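Local coordinates for nitrogenase iron-molybdenum cofactor biosynthesis protein NifB (PDB 7JMA) that probably carries out the radical SAM-dependent carbide insertion that fuses two [4Fe-4S] clusters into the [8Fe-9S-C] precursor of the nitrogenase cofactor, at residues A[194-199]-A[224-229]; A[140-145]-A[175-180]; A[90-95]-A[114-119]; A[32-37]-A[84-89]. All blocks are in the same frame, centred on the assembly; numbering follows the deposited sequence.

Interaction 1. Residues A[194-199]-A[224-229]; sequences NSVLIP and IPLIPM
The carbonyl oxygen of Ile224 is gripped twice by the neighbouring strand: Leu197 N donates to Ile224 O at 2.7 Å, and Val196 CA lends a CA-H...O contact to Ile224 O at 3.2 Å. One step earlier Ile224 N bonds to Ser195 O at 2.9 Å, almost straight at 176°. One step later the strand pairing runs out with Leu226 N on Leu197 O, at 3.1 Å and more bent (145°). This is regular parallel pairing between 190-197 and 220-225, the last two strands of the radical SAM sheet, which helix 206-216 connects in a beta-alpha-beta unit. Leu197 thus spans Ile224 and Leu226, either side of its bridge partner Pro225, so the proline costs this pairing no bond.

Side chains close the strand ends. Val196 CG1, held anti to its backbone nitrogen (chi1 179°), leans over the start of Leu226, 3.9 Å from Leu226 CB. Farther out, Ile198 CG2 meets Leu226 CD2 at 4.2 Å, a lighter touch. Ser195 turns its hydroxyl the other way, to Val142 O in the adjacent strand's extension, and Asn143 OD1 takes the N-H of Val196. Leu197 lies instead against Ile243 and Val246 of helix 240-251. Backbone bonds fix the strand pair, while branched aliphatic groups add a thin apolar seal at its end.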
loop_
_atom_site.group_PDB
_atom_site.type_symbol
_atom_site.label_atom_id
_atom_site.label_comp_id
_atom_site.label_asym_id
_atom_site.label_seq_id
_atom_site.Cartn_x
_atom_site.Cartn_y
_atom_site.Cartn_z
ATOM N N ASN A 194 -0.444 -5.849 0.836
ATOM C CA ASN A 194 -1.796 -6.007 1.346
ATOM C C ASN A 194 -2.690 -6.457 0.200
ATOM O O ASN A 194 -2.623 -5.895 -0.899
ATOM C CB ASN A 194 -2.336 -4.691 1.925
ATOM C CG ASN A 194 -1.873 -4.440 3.346
ATOM O OD1 ASN A 194 -1.048 -5.177 3.886
ATOM N ND2 ASN A 194 -2.387 -3.382 3.950
ATOM N N SER A 195 -3.515 -7.463 0.455
ATOM C CA SER A 195 -4.504 -7.912 -0.514
ATOM C C SER A 195 -5.844 -8.058 0.185
ATOM O O SER A 195 -5.940 -8.733 1.216
ATOM C CB SER A 195 -4.083 -9.235 -1.158
ATOM O OG SER A 195 -2.799 -9.105 -1.756
ATOM N N VAL A 196 -6.875 -7.414 -0.364
ATOM C CA VAL A 196 -8.224 -7.527 0.184
ATOM C C VAL A 196 -8.887 -8.782 -0.367
ATOM O O VAL A 196 -8.974 -8.980 -1.586
ATOM C CB VAL A 196 -9.053 -6.276 -0.143
ATOM C CG1 VAL A 196 -10.487 -6.416 0.408
ATOM C CG2 VAL A 196 -8.362 -5.024 0.411
ATOM N N LEU A 197 -9.368 -9.630 0.533
ATOM C CA LEU A 197 -10.040 -10.860 0.137
ATOM C C LEU A 197 -11.492 -10.530 -0.189
ATOM O O LEU A 197 -12.261 -10.156 0.697
ATOM C CB LEU A 197 -9.933 -11.892 1.253
ATOM C CG LEU A 197 -10.657 -13.209 1.029
ATOM C CD1 LEU A 197 -10.165 -13.839 -0.255
ATOM C CD2 LEU A 197 -10.411 -14.123 2.213
ATOM N N ILE A 198 -11.860 -10.645 -1.461
ATOM C CA ILE A 198 -13.213 -10.330 -1.912
ATOM C C ILE A 198 -13.886 -11.637 -2.299
ATOM O O ILE A 198 -13.613 -12.180 -3.381
ATOM C CB ILE A 198 -13.216 -9.342 -3.089
ATOM C CG1 ILE A 198 -12.474 -8.053 -2.734
ATOM C CG2 ILE A 198 -14.663 -9.009 -3.491
ATOM C CD1 ILE A 198 -11.891 -7.333 -3.938
ATOM N N PRO A 199 -14.760 -12.174 -1.454
ATOM C CA PRO A 199 -15.388 -13.465 -1.758
ATOM C C PRO A 199 -16.142 -13.402 -3.076
ATOM O O PRO A 199 -16.886 -12.455 -3.343
ATOM C CB PRO A 199 -16.330 -13.687 -0.571
ATOM C CG PRO A 199 -15.760 -12.847 0.517
ATOM C CD PRO A 199 -15.192 -11.641 -0.154
ATOM N N ILE A 224 -6.352 -9.115 4.015
ATOM C CA ILE A 224 -7.312 -8.269 4.719
ATOM C C ILE A 224 -8.707 -8.671 4.252
ATOM O O ILE A 224 -8.940 -8.747 3.043
ATOM C CB ILE A 224 -7.062 -6.774 4.444
ATOM C CG1 ILE A 224 -5.643 -6.387 4.862
ATOM C CG2 ILE A 224 -8.103 -5.919 5.160
ATOM C CD1 ILE A 224 -5.274 -6.878 6.235
ATOM N N PRO A 225 -9.634 -8.967 5.156
ATOM C CA PRO A 225 -10.989 -9.308 4.709
ATOM C C PRO A 225 -11.704 -8.065 4.212
ATOM O O PRO A 225 -11.536 -6.974 4.760
ATOM C CB PRO A 225 -11.648 -9.870 5.973
ATOM C CG PRO A 225 -10.948 -9.169 7.090
ATOM C CD PRO A 225 -9.509 -9.021 6.625
ATOM N N LEU A 226 -12.482 -8.233 3.147
ATOM C CA LEU A 226 -13.317 -7.138 2.666
ATOM C C LEU A 226 -14.303 -6.705 3.741
ATOM O O LEU A 226 -14.936 -7.535 4.393
ATOM C CB LEU A 226 -14.089 -7.568 1.418
ATOM C CG LEU A 226 -15.128 -6.542 0.952
ATOM C CD1 LEU A 226 -14.411 -5.337 0.349
ATOM C CD2 LEU A 226 -16.131 -7.163 -0.016
ATOM N N ILE A 227 -14.441 -5.394 3.918
ATOM C CA ILE A 227 -15.543 -4.857 4.712
ATOM C C ILE A 227 -16.497 -4.153 3.757
ATOM O O ILE A 227 -16.223 -3.022 3.330
ATOM C CB ILE A 227 -15.048 -3.908 5.811
ATOM C CG1 ILE A 227 -13.960 -4.585 6.642
ATOM C CG2 ILE A 227 -16.209 -3.493 6.702
ATOM C CD1 ILE A 227 -13.325 -3.673 7.658
ATOM N N PRO A 228 -17.616 -4.776 3.394
ATOM C CA PRO A 228 -18.487 -4.181 2.372
ATOM C C PRO A 228 -19.079 -2.864 2.846
ATOM O O PRO A 228 -19.508 -2.731 3.993
ATOM C CB PRO A 228 -19.571 -5.246 2.158
ATOM C CG PRO A 228 -19.450 -6.183 3.302
ATOM C CD PRO A 228 -18.082 -6.100 3.844
ATOM N N MET A 229 -19.082 -1.880 1.948
ATOM C CA MET A 229 -19.651 -0.572 2.242
ATOM C C MET A 229 -19.863 0.167 0.932
ATOM O O MET A 229 -18.992 0.144 0.062
ATOM C CB MET A 229 -18.740 0.244 3.170
#

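Interaction 2. Residues A[140-145]-A[175-180]; sequences VTVNAV and RNQLEG
Aliphatic packing makes up most of this contact. Val140 CG1 meets Gln177 CB at 4.3 Å, and Val142 lies obliquely across the far end of the same side chain, its CG2 4.0 Å from Gln177 CD. At the edge, Val145 CG1 touches Leu178 CD1 at 4.3 Å. Val140 at the end of strand 137-141 and Val142 just past it both point toward the helix, and Gln177 fills the space beside both. The apolar layer continues outward, where Val142 also rests on Ile209 and Leu178 on Val213, both of helix 206-216.

Gln177 CG stands between the backbone nitrogen and carbonyl carbon (chi1 70°) and the chain then runs out extended, which brings the amide end near the strand-end backbone, with Gln177 CD 3.9 Å from Thr141 O.

In the fold, helix 166-186 packs on the sheet as part of the right-handed crossover from strand 137-141 to strand 190-197, a connection that also takes in the hairpin 154-165. Past the strand end, Asn143 ND2 is bonded to Tyr154 OH and Val145 N to His205 NE2. The apolar shafts of Val140, Val142 and Leu178 and the aliphatic part of Gln177 thus carry the contact, while the buried amide end lies beside the backbone where the strand stops.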
loop_
_atom_site.group_PDB
_atom_site.type_symbol
_atom_site.label_atom_id
_atom_site.label_comp_id
_atom_site.label_asym_id
_atom_site.label_seq_id
_atom_site.Cartn_x
_atom_site.Cartn_y
_atom_site.Cartn_z
ATOM N N VAL A 140 2.261 -2.142 -0.120
ATOM C CA VAL A 140 1.637 -1.938 -1.429
ATOM C C VAL A 140 0.355 -2.757 -1.463
ATOM O O VAL A 140 0.364 -3.939 -1.111
ATOM C CB VAL A 140 2.581 -2.363 -2.570
ATOM C CG1 VAL A 140 1.915 -2.065 -3.927
ATOM C CG2 VAL A 140 3.941 -1.653 -2.462
ATOM N N THR A 141 -0.763 -2.138 -1.857
ATOM C CA THR A 141 -2.026 -2.854 -1.888
ATOM C C THR A 141 -2.206 -3.436 -3.282
ATOM O O THR A 141 -2.327 -2.691 -4.265
ATOM C CB THR A 141 -3.173 -1.926 -1.501
ATOM O OG1 THR A 141 -2.980 -1.535 -0.133
ATOM C CG2 THR A 141 -4.512 -2.660 -1.619
ATOM N N VAL A 142 -2.205 -4.762 -3.366
ATOM C CA VAL A 142 -2.305 -5.486 -4.626
ATOM C C VAL A 142 -3.500 -6.411 -4.502
ATOM O O VAL A 142 -3.458 -7.393 -3.749
ATOM C CB VAL A 142 -1.046 -6.301 -4.956
ATOM C CG1 VAL A 142 -1.269 -7.006 -6.298
ATOM C CG2 VAL A 142 0.216 -5.432 -4.996
ATOM N N ASN A 143 -4.570 -6.110 -5.242
ATOM C CA ASN A 143 -5.807 -6.865 -5.112
ATOM C C ASN A 143 -6.053 -7.833 -6.255
ATOM O O ASN A 143 -6.953 -8.667 -6.147
ATOM C CB ASN A 143 -6.989 -5.891 -4.987
ATOM C CG ASN A 143 -6.897 -5.060 -3.725
ATOM O OD1 ASN A 143 -6.671 -5.599 -2.644
ATOM N ND2 ASN A 143 -7.043 -3.743 -3.855
ATOM N N ALA A 144 -5.276 -7.747 -7.333
ATOM C CA ALA A 144 -5.366 -8.708 -8.424
ATOM C C ALA A 144 -4.123 -8.572 -9.289
ATOM O O ALA A 144 -3.473 -7.525 -9.317
ATOM C CB ALA A 144 -6.635 -8.497 -9.270
ATOM N N VAL A 145 -3.815 -9.644 -10.011
ATOM C CA VAL A 145 -2.811 -9.611 -11.065
ATOM C C VAL A 145 -3.362 -10.074 -12.403
ATOM O O VAL A 145 -2.631 -10.076 -13.397
ATOM C CB VAL A 145 -1.568 -10.434 -10.670
ATOM C CG1 VAL A 145 -0.988 -9.835 -9.406
ATOM C CG2 VAL A 145 -1.925 -11.900 -10.462
ATOM N N ARG A 175 0.715 -2.880 -13.821
ATOM C CA ARG A 175 2.089 -2.814 -14.314
ATOM C C ARG A 175 2.955 -1.940 -13.414
ATOM O O ARG A 175 4.079 -2.320 -13.046
ATOM C CB ARG A 175 2.129 -2.283 -15.742
ATOM C CG ARG A 175 3.447 -2.608 -16.417
ATOM C CD ARG A 175 3.839 -1.620 -17.490
ATOM N NE ARG A 175 3.693 -0.241 -17.030
ATOM C CZ ARG A 175 3.475 0.791 -17.838
ATOM N NH1 ARG A 175 3.385 0.597 -19.150
ATOM N NH2 ARG A 175 3.348 2.016 -17.337
ATOM N N ASN A 176 2.429 -0.772 -13.026
ATOM C CA ASN A 176 3.208 0.155 -12.216
ATOM C C ASN A 176 3.464 -0.395 -10.818
ATOM O O ASN A 176 4.588 -0.290 -10.297
ATOM C CB ASN A 176 2.485 1.505 -12.144
ATOM C CG ASN A 176 2.691 2.344 -13.400
ATOM O OD1 ASN A 176 3.154 1.845 -14.421
ATOM N ND2 ASN A 176 2.350 3.629 -13.324
ATOM N N GLN A 177 2.448 -0.987 -10.187
ATOM C CA GLN A 177 2.631 -1.400 -8.801
ATOM C C GLN A 177 3.551 -2.617 -8.719
ATOM O O GLN A 177 4.378 -2.710 -7.803
ATOM C CB GLN A 177 1.273 -1.649 -8.123
ATOM C CG GLN A 177 0.509 -2.868 -8.585
ATOM C CD GLN A 177 -0.856 -2.982 -7.914
ATOM O OE1 GLN A 177 -1.232 -2.161 -7.050
ATOM N NE2 GLN A 177 -1.593 -3.996 -8.289
ATOM N N LEU A 178 3.475 -3.526 -9.702
ATOM C CA LEU A 178 4.345 -4.705 -9.668
ATOM C C LEU A 178 5.790 -4.343 -9.996
ATOM O O LEU A 178 6.724 -4.877 -9.378
ATOM C CB LEU A 178 3.831 -5.773 -10.636
ATOM C CG LEU A 178 2.472 -6.359 -10.240
ATOM C CD1 LEU A 178 1.993 -7.336 -11.309
ATOM C CD2 LEU A 178 2.538 -7.032 -8.856
ATOM N N GLU A 179 5.998 -3.476 -10.992
ATOM C CA GLU A 179 7.337 -2.957 -11.243
ATOM C C GLU A 179 7.848 -2.176 -10.042
ATOM O O GLU A 179 9.051 -2.207 -9.732
ATOM C CB GLU A 179 7.330 -2.069 -12.488
ATOM N N GLY A 180 6.943 -1.463 -9.363
ATOM C CA GLY A 180 7.334 -0.696 -8.194
ATOM C C GLY A 180 7.831 -1.572 -7.057
ATOM O O GLY A 180 8.747 -1.195 -6.326
#

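Interaction 3. Residues A[90-95]-A[114-119]; sequences GDALAN and KCMSTN
Asp91 OD1 accepts the backbone N-H of Asn119 at 2.7 Å, met on the syn side close to the carboxylate plane, at the tight centre of the contact. Thr118 OG1 sits 3.0 Å from both Asp91 OD1 and Asp91 OD2, and it also takes the N-H of Gly120. The Asn119 amide lies stacked on the carboxylate, the two planes 15° apart, its ends bonded to Leu121 N and Asn39 OD1. With CG anti to the backbone nitrogen (chi1 -169°), Asp91 reaches the strand end and still folds back: its OD2 receives Leu93 N at 3.0 Å from above the carboxylate plane, an Asx turn that opens the 3-10 segment 92-93. A leucine in place of Asp91 would probably leave Asn119 N and Leu93 N without their acceptor and set the loop free to shift.

Loop 90-95 thus bends over the end of strand 113-118 in the radical SAM barrel; in cluster-loaded NifB, unlike this apo structure, Cys115 of that strand binds a [4Fe-4S] cluster. Apolar groups pack beside the turn: the Leu93 and Met116 side chains cross at about a right angle, Leu93 CD2 3.7 Å from Met116 SD, with Ala92 CB 4.0 Å from Met116 SD. Elsewhere water mediates the contact. Ala92 N donates to one water, which also lies beside Gly90 O and Ser117 O, and a second bridges Asp91 OD2 and Asn119 OD1.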
loop_
_atom_site.group_PDB
_atom_site.type_symbol
_atom_site.label_atom_id
_atom_site.label_comp_id
_atom_site.label_asym_id
_atom_site.label_seq_id
_atom_site.Cartn_x
_atom_site.Cartn_y
_atom_site.Cartn_z
ATOM N N GLY A 90 -5.446 9.757 1.594
ATOM C CA GLY A 90 -5.394 9.356 0.198
ATOM C C GLY A 90 -4.221 8.424 -0.034
ATOM O O GLY A 90 -3.958 7.525 0.769
ATOM N N ASP A 91 -3.513 8.630 -1.139
ATOM C CA ASP A 91 -2.301 7.854 -1.400
ATOM C C ASP A 91 -1.070 8.672 -1.052
ATOM O O ASP A 91 -0.876 9.760 -1.587
ATOM C CB ASP A 91 -2.178 7.421 -2.859
ATOM C CG ASP A 91 -1.061 6.389 -3.033
ATOM O OD1 ASP A 91 -1.308 5.217 -2.707
ATOM O OD2 ASP A 91 0.050 6.760 -3.451
ATOM N N ALA A 92 -0.168 8.073 -0.275
ATOM C CA ALA A 92 1.010 8.814 0.163
ATOM C C ALA A 92 1.808 9.379 -1.011
ATOM O O ALA A 92 2.309 10.506 -0.935
ATOM C CB ALA A 92 1.898 7.906 1.012
ATOM N N LEU A 93 1.961 8.608 -2.104
ATOM C CA LEU A 93 2.839 9.057 -3.189
ATOM C C LEU A 93 2.254 10.190 -4.018
ATOM O O LEU A 93 2.991 10.853 -4.763
ATOM C CB LEU A 93 3.174 7.894 -4.124
ATOM C CG LEU A 93 3.990 6.740 -3.544
ATOM C CD1 LEU A 93 4.235 5.680 -4.615
ATOM C CD2 LEU A 93 5.310 7.265 -2.953
ATOM N N ALA A 94 0.956 10.424 -3.922
ATOM C CA ALA A 94 0.269 11.412 -4.745
ATOM C C ALA A 94 0.278 12.804 -4.130
ATOM O O ALA A 94 -0.465 13.688 -4.590
ATOM C CB ALA A 94 -1.168 10.942 -4.984
ATOM N N ASN A 95 1.098 13.028 -3.102
ATOM C CA ASN A 95 1.066 14.269 -2.342
ATOM C C ASN A 95 2.486 14.712 -2.047
ATOM O O ASN A 95 3.256 13.960 -1.440
ATOM C CB ASN A 95 0.285 14.088 -1.037
ATOM C CG ASN A 95 -1.163 13.731 -1.278
ATOM O OD1 ASN A 95 -2.012 14.622 -1.396
ATOM N ND2 ASN A 95 -1.455 12.436 -1.366
ATOM N N LYS A 114 10.923 4.321 9.204
ATOM C CA LYS A 114 10.017 5.120 8.391
ATOM C C LYS A 114 9.277 4.208 7.427
ATOM O O LYS A 114 9.893 3.362 6.775
ATOM C CB LYS A 114 10.784 6.212 7.646
ATOM C CG LYS A 114 11.270 7.327 8.577
ATOM C CD LYS A 114 12.470 8.050 8.012
ATOM C CE LYS A 114 13.260 8.775 9.096
ATOM N NZ LYS A 114 13.562 7.908 10.266
ATOM N N CYS A 115 7.950 4.355 7.355
ATOM C CA CYS A 115 7.179 3.475 6.493
ATOM C C CYS A 115 6.092 4.264 5.783
ATOM O O CYS A 115 5.759 5.388 6.157
ATOM C CB CYS A 115 6.562 2.313 7.268
ATOM S SG CYS A 115 5.390 2.818 8.511
ATOM N N MET A 116 5.536 3.651 4.746
ATOM C CA MET A 116 4.401 4.260 4.085
ATOM C C MET A 116 3.613 3.176 3.368
ATOM O O MET A 116 4.121 2.090 3.083
ATOM C CB MET A 116 4.850 5.359 3.120
ATOM C CG MET A 116 5.589 4.896 1.908
ATOM S SD MET A 116 5.462 6.184 0.629
ATOM C CE MET A 116 6.471 7.464 1.355
ATOM N N SER A 117 2.354 3.486 3.094
ATOM C CA SER A 117 1.498 2.596 2.334
ATOM C C SER A 117 1.099 3.313 1.061
ATOM O O SER A 117 0.970 4.541 1.047
ATOM C CB SER A 117 0.248 2.170 3.129
ATOM O OG SER A 117 0.607 1.615 4.384
ATOM N N THR A 118 0.926 2.538 -0.011
ATOM C CA THR A 118 0.567 3.129 -1.293
ATOM C C THR A 118 -0.145 2.077 -2.140
ATOM O O THR A 118 0.031 0.874 -1.933
ATOM C CB THR A 118 1.817 3.656 -2.004
ATOM O OG1 THR A 118 1.460 4.157 -3.289
ATOM C CG2 THR A 118 2.834 2.508 -2.210
ATOM N N ASN A 119 -0.958 2.545 -3.099
ATOM C CA ASN A 119 -1.418 1.615 -4.121
ATOM C C ASN A 119 -0.312 1.255 -5.125
ATOM O O ASN A 119 -0.511 0.358 -5.953
ATOM C CB ASN A 119 -2.659 2.189 -4.817
ATOM C CG ASN A 119 -2.413 3.553 -5.424
ATOM O OD1 ASN A 119 -1.431 3.745 -6.140
ATOM N ND2 ASN A 119 -3.358 4.498 -5.207
HETATM O O HOH W 1 -1.255 6.045 1.325
HETATM O O HOH W 2 0.504 5.845 -6.105
#

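Interaction 4. Residues A[32-37]-A[84-89]; sequences VPIAPR and IGVAGP
Where the first two strands of the radical SAM sheet end, the loop leaving strand 29-31 runs alongside the end of strand 83-86. The sheet pairing continues one step, with Val32 N bonded to Gly85 O at 3.1 Å. Beyond it a water joins the chains, donating to Val32 O and accepting from Ala87 N. The backbones then meet again as Ala35 N donates to Gly88 O at 3.2 Å.

Val86 packs against the loop side chains. Its CG2 touches Ile34 CD1 at 3.6 Å and Val32 CG2 at 3.8 Å, while Val86 CG1 lies 4.0 Å from Ala35 CB. Ile34 comes in at about a right angle, its CG1 between backbone nitrogen and carbonyl carbon (chi1 61°), which folds the chain back toward the strand. With an alanine here in place of Val86, Ile34 and Val32 would probably lose their common methyl partner and a gap would open under the loop.

At the outer end Pro89, after a cis peptide bond, lays its CD 3.4 Å from Ala35 O. Helices 65-76 and 96-108 cover the apolar side. Loop 32-37 leads into the CX3CX2C motif of Cys38, Cys42 and Cys45, which binds a [4Fe-4S] cluster in cluster-loaded NifB, absent from this apo structure. Beside it, Gly88-Pro89-Gly90 follows the second strand, a place consistent with that of the GGE-type motif of radical SAM enzymes.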
loop_
_atom_site.group_PDB
_atom_site.type_symbol
_atom_site.label_atom_id
_atom_site.label_comp_id
_atom_site.label_asym_id
_atom_site.label_seq_id
_atom_site.Cartn_x
_atom_site.Cartn_y
_atom_site.Cartn_z
ATOM N N VAL A 32 0.864 9.973 10.364
ATOM C CA VAL A 32 0.462 11.373 10.233
ATOM C C VAL A 32 -0.419 11.517 8.998
ATOM O O VAL A 32 -0.061 10.998 7.935
ATOM C CB VAL A 32 1.676 12.315 10.149
ATOM C CG1 VAL A 32 2.422 12.305 11.488
ATOM C CG2 VAL A 32 2.601 11.917 9.020
ATOM N N PRO A 33 -1.576 12.232 9.094
ATOM C CA PRO A 33 -2.474 12.382 7.936
ATOM C C PRO A 33 -2.127 13.586 7.076
ATOM O O PRO A 33 -2.704 14.665 7.240
ATOM C CB PRO A 33 -3.851 12.555 8.590
ATOM C CG PRO A 33 -3.551 13.293 9.871
ATOM C CD PRO A 33 -2.147 12.825 10.317
ATOM N N ILE A 34 -1.197 13.414 6.143
ATOM C CA ILE A 34 -0.680 14.523 5.355
ATOM C C ILE A 34 -0.861 14.299 3.862
ATOM O O ILE A 34 -0.337 15.075 3.059
ATOM C CB ILE A 34 0.803 14.779 5.670
ATOM C CG1 ILE A 34 1.596 13.530 5.314
ATOM C CG2 ILE A 34 0.984 15.151 7.135
ATOM C CD1 ILE A 34 3.073 13.695 5.461
ATOM N N ALA A 35 -1.567 13.237 3.462
ATOM C CA ALA A 35 -1.607 12.826 2.054
ATOM C C ALA A 35 -3.061 12.721 1.609
ATOM O O ALA A 35 -3.605 11.621 1.468
ATOM C CB ALA A 35 -0.846 11.509 1.849
ATOM N N PRO A 36 -3.726 13.858 1.377
ATOM C CA PRO A 36 -5.172 13.796 1.100
ATOM C C PRO A 36 -5.515 13.221 -0.260
ATOM O O PRO A 36 -6.542 12.546 -0.406
ATOM C CB PRO A 36 -5.603 15.266 1.199
ATOM C CG PRO A 36 -4.393 16.037 0.864
ATOM C CD PRO A 36 -3.247 15.247 1.486
ATOM N N ARG A 37 -4.712 13.508 -1.268
ATOM C CA ARG A 37 -5.081 13.166 -2.633
ATOM C C ARG A 37 -4.871 11.692 -2.895
ATOM O O ARG A 37 -3.811 11.136 -2.568
ATOM C CB ARG A 37 -4.257 13.971 -3.627
ATOM C CG ARG A 37 -4.720 13.801 -5.059
ATOM C CD ARG A 37 -4.187 14.912 -5.940
ATOM N NE ARG A 37 -2.730 14.985 -5.881
ATOM C CZ ARG A 37 -2.002 15.771 -6.663
ATOM N NH1 ARG A 37 -2.602 16.550 -7.560
ATOM N NH2 ARG A 37 -0.682 15.784 -6.551
ATOM N N ILE A 84 7.509 5.896 12.296
ATOM C CA ILE A 84 6.633 6.943 11.768
ATOM C C ILE A 84 6.222 6.573 10.351
ATOM O O ILE A 84 7.043 6.117 9.548
ATOM C CB ILE A 84 7.296 8.338 11.797
ATOM C CG1 ILE A 84 8.613 8.353 11.023
ATOM C CG2 ILE A 84 7.545 8.772 13.236
ATOM C CD1 ILE A 84 9.438 9.608 11.255
ATOM N N GLY A 85 4.948 6.774 10.036
ATOM C CA GLY A 85 4.443 6.355 8.748
ATOM C C GLY A 85 3.474 7.368 8.176
ATOM O O GLY A 85 2.885 8.181 8.892
ATOM N N VAL A 86 3.331 7.306 6.862
ATOM C CA VAL A 86 2.309 8.055 6.135
ATOM C C VAL A 86 1.473 7.031 5.395
ATOM O O VAL A 86 2.010 6.249 4.603
ATOM C CB VAL A 86 2.913 9.059 5.140
ATOM C CG1 VAL A 86 1.785 9.657 4.251
ATOM C CG2 VAL A 86 3.696 10.147 5.877
ATOM N N ALA A 87 0.162 7.037 5.631
ATOM C CA ALA A 87 -0.690 6.047 4.993
ATOM C C ALA A 87 -1.944 6.627 4.377
ATOM O O ALA A 87 -2.665 5.900 3.684
ATOM C CB ALA A 87 -1.099 4.964 5.999
ATOM N N GLY A 88 -2.225 7.892 4.577
ATOM C CA GLY A 88 -3.500 8.397 4.136
ATOM C C GLY A 88 -3.626 9.870 4.394
ATOM O O GLY A 88 -2.663 10.556 4.742
ATOM N N PRO A 89 -4.842 10.388 4.248
ATOM C CA PRO A 89 -6.083 9.669 3.940
ATOM C C PRO A 89 -6.227 9.183 2.498
ATOM O O PRO A 89 -7.050 8.301 2.239
ATOM C CB PRO A 89 -7.166 10.712 4.226
ATOM C CG PRO A 89 -6.491 11.817 4.969
ATOM C CD PRO A 89 -5.076 11.807 4.563
HETATM O O HOH W 3 -0.963 8.532 7.494
#

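All four contacts reach the same six-stranded parallel sheet. Interactions 2 and 3 are buried, whereas 1 and 4 are partly buried and lie toward its two edges. Interactions 1 and 4 rely on main-chain bonds with aliphatic groups closing over them; interaction 3 adds a carboxylate, and interaction 2 is mainly side-chain packing of a helix on a strand. Interactions 3 and 4 form one block, their centres about 7 Å apart, with Gly90 N 2.6 Å from Ala35 O and Arg37 NH2 2.9 Å from Ala94 O. Interaction 2 joins this block to interaction 1 through Thr141 N on Thr118 O and Val142 N on Asn194 O, so contact runs across the sheet from edge to edge.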